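Local coordinates for hypothetical protein (Neisseria meningitidis, PDB 2O5H) that is of unknown function but belongs to the DUF596 family of conserved bacterial proteins and forms a two-chain assembly of alpha-beta subunits, at residues A[85-90]-A[117-122]; A[90-95]-A[112-117]. All blocks are in the same frame, centred on the assembly; numbering follows the deposited sequence.

Contacts 1 and 2 lie side by side, their centres about 8 Å apart, on one side of the centre of the chain and within the part that defines the DUF596 family. Both start from helix 81-91: contact 1 uses its body, contact 2 its last residues and the loop that follows. The chain then runs through helix 110-116, which supplies the other half of contact 2, and on through the connection 117-120, whose residues 118-120 complete contact 1, into strand 121-125. Contact 2 is therefore enclosed in sequence by contact 1. Pro119 CD lies 3.7 Å from Trp113 CH2, joining the two into one apolar layer between helix 81-91 and the helix-to-strand connection.

Contact 1: residues A[85-90]-A[117-122]; sequences EQIFRE and EAPAYA
Pro119 lies over one face of the Phe88 ring, and this pairing carries most of the contact. Pro119 CG stands 3.8 Å from the centroid of the Phe88 ring, 13° off the ring normal, a CH-pi interaction in which a proline C-H points into the aromatic cloud. The two neighbouring ring carbons share the load: Pro119 CB lies 3.8 Å from Phe88 CE1, and Pro119 CD the same distance from Phe88 CE2. A proline suits this place because its compact, conformationally restricted ring presents polarised CH2 groups that can sit over a phenyl face. Beside it, Ile87 CG2 reaches Pro119 CB at 3.6 Å; chi1 of -74° turns this methyl anti to the backbone N and leaves the longer CG1 branch beside that N. At the rim of the phenyl ring, Ala120 O approaches Phe88 CZ to 3.6 Å near the ring plane, where the partly positive C-H edge can receive a carbonyl. The small Ala118 fits obliquely, its CB 4.1 Å from Phe88 CE2.

The contact packs helix 81-91 against the connection from helix 110-116 into strand 121-125, an inner strand of the antiparallel sheet. Phe88 is buried, with Phe56 and Phe59 of helix 48-64 and Leu70 of strand 68-72 around it, while Arg72 hydrogen-bonds Pro119 O.

Elsewhere on the helix, Arg89 grips Glu85 side-on. Arg89 NE and NH2 both donate to Glu85 OE2, the bond from NE being 2.8 Å long, and the acceptor lies in the guanidinium plane. Arg89 NH1 makes a further salt bridge to Glu53, tying helix 81-91 to helix 48-64.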
loop_
_atom_site.group_PDB
_atom_site.type_symbol
_atom_site.label_atom_id
_atom_site.label_comp_id
_atom_site.label_asym_id
_atom_site.label_seq_id
_atom_site.Cartn_x
_atom_site.Cartn_y
_atom_site.Cartn_z
ATOM N N GLU A 85 -6.808 -5.003 -17.113
ATOM C CA GLU A 85 -7.466 -3.706 -16.931
ATOM C C GLU A 85 -8.993 -3.846 -17.068
ATOM O O GLU A 85 -9.729 -3.296 -16.252
ATOM C CB GLU A 85 -6.910 -2.638 -17.887
ATOM C CG GLU A 85 -7.653 -1.268 -17.752
ATOM C CD GLU A 85 -7.178 -0.258 -18.754
ATOM O OE1 GLU A 85 -6.614 -0.694 -19.791
ATOM O OE2 GLU A 85 -7.386 0.962 -18.520
ATOM N N GLN A 86 -9.472 -4.594 -18.064
ATOM C CA GLN A 86 -10.910 -4.662 -18.352
ATOM C C GLN A 86 -11.639 -5.383 -17.232
ATOM O O GLN A 86 -12.752 -4.993 -16.839
ATOM C CB GLN A 86 -11.190 -5.365 -19.708
ATOM C CG GLN A 86 -12.593 -5.135 -20.251
ATOM C CD GLN A 86 -12.942 -3.629 -20.305
ATOM O OE1 GLN A 86 -12.335 -2.886 -21.056
ATOM N NE2 GLN A 86 -13.862 -3.183 -19.447
ATOM N N ILE A 87 -10.992 -6.424 -16.717
ATOM C CA ILE A 87 -11.528 -7.237 -15.630
ATOM C C ILE A 87 -11.743 -6.340 -14.391
ATOM O O ILE A 87 -12.836 -6.320 -13.798
ATOM C CB ILE A 87 -10.553 -8.448 -15.380
ATOM C CG1 ILE A 87 -10.739 -9.462 -16.528
ATOM C CG2 ILE A 87 -10.729 -9.110 -13.934
ATOM C CD1 ILE A 87 -9.687 -10.612 -16.563
ATOM N N PHE A 88 -10.723 -5.557 -14.065
ATOM C CA PHE A 88 -10.808 -4.607 -12.954
ATOM C C PHE A 88 -11.765 -3.430 -13.192
ATOM O O PHE A 88 -12.565 -3.127 -12.315
ATOM C CB PHE A 88 -9.410 -4.088 -12.614
ATOM C CG PHE A 88 -8.637 -4.987 -11.667
ATOM C CD1 PHE A 88 -8.192 -6.266 -12.069
ATOM C CD2 PHE A 88 -8.344 -4.547 -10.365
ATOM C CE1 PHE A 88 -7.483 -7.103 -11.177
ATOM C CE2 PHE A 88 -7.622 -5.383 -9.464
ATOM C CZ PHE A 88 -7.185 -6.648 -9.874
ATOM N N ARG A 89 -11.693 -2.796 -14.362
ATOM C CA ARG A 89 -12.649 -1.723 -14.711
ATOM C C ARG A 89 -14.119 -2.146 -14.596
ATOM O O ARG A 89 -14.962 -1.360 -14.125
ATOM C CB ARG A 89 -12.354 -1.118 -16.099
ATOM C CG ARG A 89 -11.217 -0.087 -16.027
ATOM C CD ARG A 89 -11.114 0.693 -17.291
ATOM N NE ARG A 89 -9.865 1.424 -17.405
ATOM C CZ ARG A 89 -9.665 2.669 -16.977
ATOM N NH1 ARG A 89 -10.639 3.350 -16.378
ATOM N NH2 ARG A 89 -8.467 3.225 -17.145
ATOM N N GLU A 90 -14.419 -3.385 -14.976
ATOM C CA GLU A 90 -15.789 -3.843 -14.970
ATOM C C GLU A 90 -16.428 -3.833 -13.593
ATOM O O GLU A 90 -17.644 -3.730 -13.499
ATOM C CB GLU A 90 -15.925 -5.230 -15.642
ATOM C CG GLU A 90 -15.782 -5.099 -17.155
ATOM C CD GLU A 90 -16.346 -6.266 -17.941
ATOM O OE1 GLU A 90 -17.103 -7.085 -17.369
ATOM O OE2 GLU A 90 -16.037 -6.359 -19.151
ATOM N N GLU A 117 -11.688 -7.359 -1.955
ATOM C CA GLU A 117 -12.657 -7.774 -2.974
ATOM C C GLU A 117 -12.157 -7.604 -4.403
ATOM O O GLU A 117 -12.939 -7.690 -5.313
ATOM C CB GLU A 117 -14.026 -7.059 -2.832
ATOM C CG GLU A 117 -14.247 -6.285 -1.613
ATOM C CD GLU A 117 -15.700 -5.914 -1.396
ATOM O OE1 GLU A 117 -16.375 -5.485 -2.352
ATOM O OE2 GLU A 117 -16.156 -6.056 -0.246
ATOM N N ALA A 118 -10.861 -7.379 -4.590
ATOM C CA ALA A 118 -10.248 -7.297 -5.933
ATOM C C ALA A 118 -10.440 -8.600 -6.718
ATOM O O ALA A 118 -10.525 -9.689 -6.105
ATOM C CB ALA A 118 -8.735 -6.966 -5.801
ATOM N N PRO A 119 -10.578 -8.509 -8.055
ATOM C CA PRO A 119 -10.576 -9.723 -8.919
ATOM C C PRO A 119 -9.371 -10.659 -8.708
ATOM O O PRO A 119 -9.504 -11.915 -8.779
ATOM C CB PRO A 119 -10.527 -9.132 -10.350
ATOM C CG PRO A 119 -11.080 -7.785 -10.232
ATOM C CD PRO A 119 -10.849 -7.276 -8.832
ATOM N N ALA A 120 -8.218 -10.051 -8.414
ATOM C CA ALA A 120 -6.982 -10.766 -8.196
ATOM C C ALA A 120 -5.982 -9.916 -7.394
ATOM O O ALA A 120 -6.228 -8.707 -7.124
ATOM C CB ALA A 120 -6.395 -11.207 -9.525
ATOM N N TYR A 121 -4.863 -10.542 -7.015
ATOM C CA TYR A 121 -3.927 -9.984 -6.001
ATOM C C TYR A 121 -2.493 -10.079 -6.471
ATOM O O TYR A 121 -2.123 -10.954 -7.268
ATOM C CB TYR A 121 -4.089 -10.684 -4.629
ATOM C CG TYR A 121 -5.456 -10.436 -4.057
ATOM C CD1 TYR A 121 -5.750 -9.246 -3.335
ATOM C CD2 TYR A 121 -6.491 -11.352 -4.284
ATOM C CE1 TYR A 121 -7.051 -9.004 -2.854
ATOM C CE2 TYR A 121 -7.759 -11.124 -3.814
ATOM C CZ TYR A 121 -8.044 -9.957 -3.093
ATOM O OH TYR A 121 -9.340 -9.784 -2.610
ATOM N N ALA A 122 -1.681 -9.160 -5.980
ATOM C CA ALA A 122 -0.325 -8.977 -6.486
ATOM C C ALA A 122 0.664 -10.091 -6.107
ATOM O O ALA A 122 0.794 -10.484 -4.930
ATOM C CB ALA A 122 0.221 -7.568 -6.052
#

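Contact 2: residues A[90-95]-A[112-117]; sequences EVWPEY and MWLTVE
A helix-to-loop packing joins the end of helix 81-91 and its following residues to helix 110-116, with the indole of Trp113 as the centrepiece. Trp113 is buried, and its broad apolar surface lets three consecutive residues, Val91, Trp92 and Pro93, touch it at once. Its CG is anti to the backbone N (chi1 -175°), which extends the indole from the helix toward the loop. Pro93 covers one face: Pro93 CG sits 3.8 Å from the centroid of the five-membered ring of Trp113, 11° off its normal, a CH-pi contact. Glu117 O lies over the opposite face, toward the rim.

The six-membered rings of Trp92 and Trp113 meet obliquely, centroids 5.5 Å apart and planes at 71°, and Trp92 CZ3 also reaches Leu114 CD2 at 4.2 Å. Trp92 lies against Phe55 and Phe56 as well and makes a weak hydrogen bond from NE1 to Thr52, so it links this packing to helix 48-64. Beta-branched Val91 brings a compact methyl to the indole, CG2 lying in the ring plane at its edge, 3.7 Å from Trp113 CZ2. The carbonyl oxygen of the same residue comes closer still, with Val91 O 3.3 Å from Trp113 CZ2.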
loop_
_atom_site.group_PDB
_atom_site.type_symbol
_atom_site.label_atom_id
_atom_site.label_comp_id
_atom_site.label_asym_id
_atom_site.label_seq_id
_atom_site.Cartn_x
_atom_site.Cartn_y
_atom_site.Cartn_z
ATOM N N GLU A 90 -14.419 -3.385 -14.976
ATOM C CA GLU A 90 -15.789 -3.843 -14.970
ATOM C C GLU A 90 -16.428 -3.833 -13.593
ATOM O O GLU A 90 -17.644 -3.730 -13.499
ATOM C CB GLU A 90 -15.925 -5.230 -15.642
ATOM C CG GLU A 90 -15.782 -5.099 -17.155
ATOM C CD GLU A 90 -16.346 -6.266 -17.941
ATOM O OE1 GLU A 90 -17.103 -7.085 -17.369
ATOM O OE2 GLU A 90 -16.037 -6.359 -19.151
ATOM N N VAL A 91 -15.611 -3.899 -12.535
ATOM C CA VAL A 91 -16.104 -4.027 -11.163
ATOM C C VAL A 91 -15.571 -2.875 -10.281
ATOM O O VAL A 91 -15.776 -2.845 -9.071
ATOM C CB VAL A 91 -15.686 -5.420 -10.544
ATOM C CG1 VAL A 91 -16.456 -6.555 -11.194
ATOM C CG2 VAL A 91 -14.177 -5.665 -10.689
ATOM N N TRP A 92 -14.896 -1.917 -10.916
ATOM C CA TRP A 92 -14.274 -0.814 -10.196
ATOM C C TRP A 92 -15.363 -0.019 -9.458
ATOM O O TRP A 92 -16.397 0.329 -10.040
ATOM C CB TRP A 92 -13.542 0.100 -11.185
ATOM C CG TRP A 92 -12.605 1.057 -10.538
ATOM C CD1 TRP A 92 -12.811 2.393 -10.307
ATOM C CD2 TRP A 92 -11.295 0.746 -10.061
ATOM N NE1 TRP A 92 -11.675 2.934 -9.699
ATOM C CE2 TRP A 92 -10.731 1.942 -9.559
ATOM C CE3 TRP A 92 -10.538 -0.444 -10.002
ATOM C CZ2 TRP A 92 -9.452 1.983 -8.967
ATOM C CZ3 TRP A 92 -9.224 -0.388 -9.445
ATOM C CH2 TRP A 92 -8.704 0.820 -8.958
ATOM N N PRO A 93 -15.130 0.292 -8.166
ATOM C CA PRO A 93 -16.112 1.110 -7.430
ATOM C C PRO A 93 -16.472 2.425 -8.119
ATOM O O PRO A 93 -15.613 3.054 -8.773
ATOM C CB PRO A 93 -15.355 1.441 -6.134
ATOM C CG PRO A 93 -14.503 0.174 -5.912
ATOM C CD PRO A 93 -13.955 -0.016 -7.320
ATOM N N GLU A 94 -17.710 2.865 -7.882
ATOM C CA GLU A 94 -18.216 4.110 -8.416
ATOM C C GLU A 94 -17.677 5.352 -7.723
ATOM O O GLU A 94 -17.702 6.413 -8.303
ATOM C CB GLU A 94 -19.737 4.106 -8.378
ATOM C CG GLU A 94 -20.383 3.135 -9.389
ATOM C CD GLU A 94 -21.913 3.256 -9.410
ATOM O OE1 GLU A 94 -22.518 3.358 -8.338
ATOM O OE2 GLU A 94 -22.508 3.304 -10.497
ATOM N N TYR A 95 -17.195 5.208 -6.490
ATOM C CA TYR A 95 -16.754 6.351 -5.669
ATOM C C TYR A 95 -15.536 5.870 -4.940
ATOM O O TYR A 95 -15.385 4.672 -4.701
ATOM C CB TYR A 95 -17.835 6.775 -4.642
ATOM C CG TYR A 95 -19.115 7.253 -5.291
ATOM C CD1 TYR A 95 -19.257 8.596 -5.709
ATOM C CD2 TYR A 95 -20.164 6.372 -5.525
ATOM C CE1 TYR A 95 -20.376 9.011 -6.326
ATOM C CE2 TYR A 95 -21.307 6.788 -6.147
ATOM C CZ TYR A 95 -21.404 8.113 -6.540
ATOM O OH TYR A 95 -22.530 8.549 -7.154
HETATM N N MSE A 112 -9.508 -0.432 0.645
HETATM C CA MSE A 112 -10.096 -1.630 1.259
HETATM C C MSE A 112 -10.596 -2.623 0.221
HETATM O O MSE A 112 -10.388 -3.831 0.359
HETATM C CB MSE A 112 -11.248 -1.243 2.166
HETATM C CG MSE A 112 -10.756 -0.489 3.374
HETATM SE SE MSE A 112 -12.207 0.143 4.524
HETATM C CE MSE A 112 -11.283 1.651 5.328
ATOM N N TRP A 113 -11.264 -2.107 -0.817
ATOM C CA TRP A 113 -11.722 -2.938 -1.950
ATOM C C TRP A 113 -10.556 -3.722 -2.602
ATOM O O TRP A 113 -10.647 -4.948 -2.884
ATOM C CB TRP A 113 -12.461 -2.033 -2.961
ATOM C CG TRP A 113 -13.092 -2.766 -4.127
ATOM C CD1 TRP A 113 -14.323 -3.318 -4.171
ATOM C CD2 TRP A 113 -12.488 -3.015 -5.409
ATOM N NE1 TRP A 113 -14.531 -3.923 -5.401
ATOM C CE2 TRP A 113 -13.414 -3.743 -6.175
ATOM C CE3 TRP A 113 -11.253 -2.666 -5.988
ATOM C CZ2 TRP A 113 -13.165 -4.115 -7.515
ATOM C CZ3 TRP A 113 -10.978 -3.077 -7.281
ATOM C CH2 TRP A 113 -11.951 -3.787 -8.045
ATOM N N LEU A 114 -9.454 -3.023 -2.817
ATOM C CA LEU A 114 -8.241 -3.629 -3.377
ATOM C C LEU A 114 -7.596 -4.646 -2.422
ATOM O O LEU A 114 -6.862 -5.515 -2.858
ATOM C CB LEU A 114 -7.262 -2.547 -3.802
ATOM C CG LEU A 114 -7.586 -1.777 -5.114
ATOM C CD1 LEU A 114 -6.614 -0.597 -5.259
ATOM C CD2 LEU A 114 -7.517 -2.735 -6.355
ATOM N N THR A 115 -7.943 -4.570 -1.143
ATOM C CA THR A 115 -7.489 -5.557 -0.134
ATOM C C THR A 115 -8.353 -6.790 -0.057
ATOM O O THR A 115 -7.826 -7.884 0.117
ATOM C CB THR A 115 -7.411 -4.932 1.231
ATOM O OG1 THR A 115 -6.613 -3.772 1.140
ATOM C CG2 THR A 115 -6.811 -5.896 2.310
ATOM N N VAL A 116 -9.678 -6.646 -0.141
ATOM C CA VAL A 116 -10.517 -7.782 0.178
ATOM C C VAL A 116 -11.517 -8.166 -0.913
ATOM O O VAL A 116 -12.125 -9.232 -0.819
ATOM C CB VAL A 116 -11.248 -7.636 1.577
ATOM C CG1 VAL A 116 -10.250 -7.553 2.743
ATOM C CG2 VAL A 116 -12.236 -6.424 1.589
ATOM N N GLU A 117 -11.688 -7.359 -1.955
ATOM C CA GLU A 117 -12.657 -7.774 -2.974
ATOM C C GLU A 117 -12.157 -7.604 -4.403
ATOM O O GLU A 117 -12.939 -7.690 -5.313
ATOM C CB GLU A 117 -14.026 -7.059 -2.832
ATOM C CG GLU A 117 -14.247 -6.285 -1.613
ATOM C CD GLU A 117 -15.700 -5.914 -1.396
ATOM O OE1 GLU A 117 -16.375 -5.485 -2.352
ATOM O OE2 GLU A 117 -16.156 -6.056 -0.246
#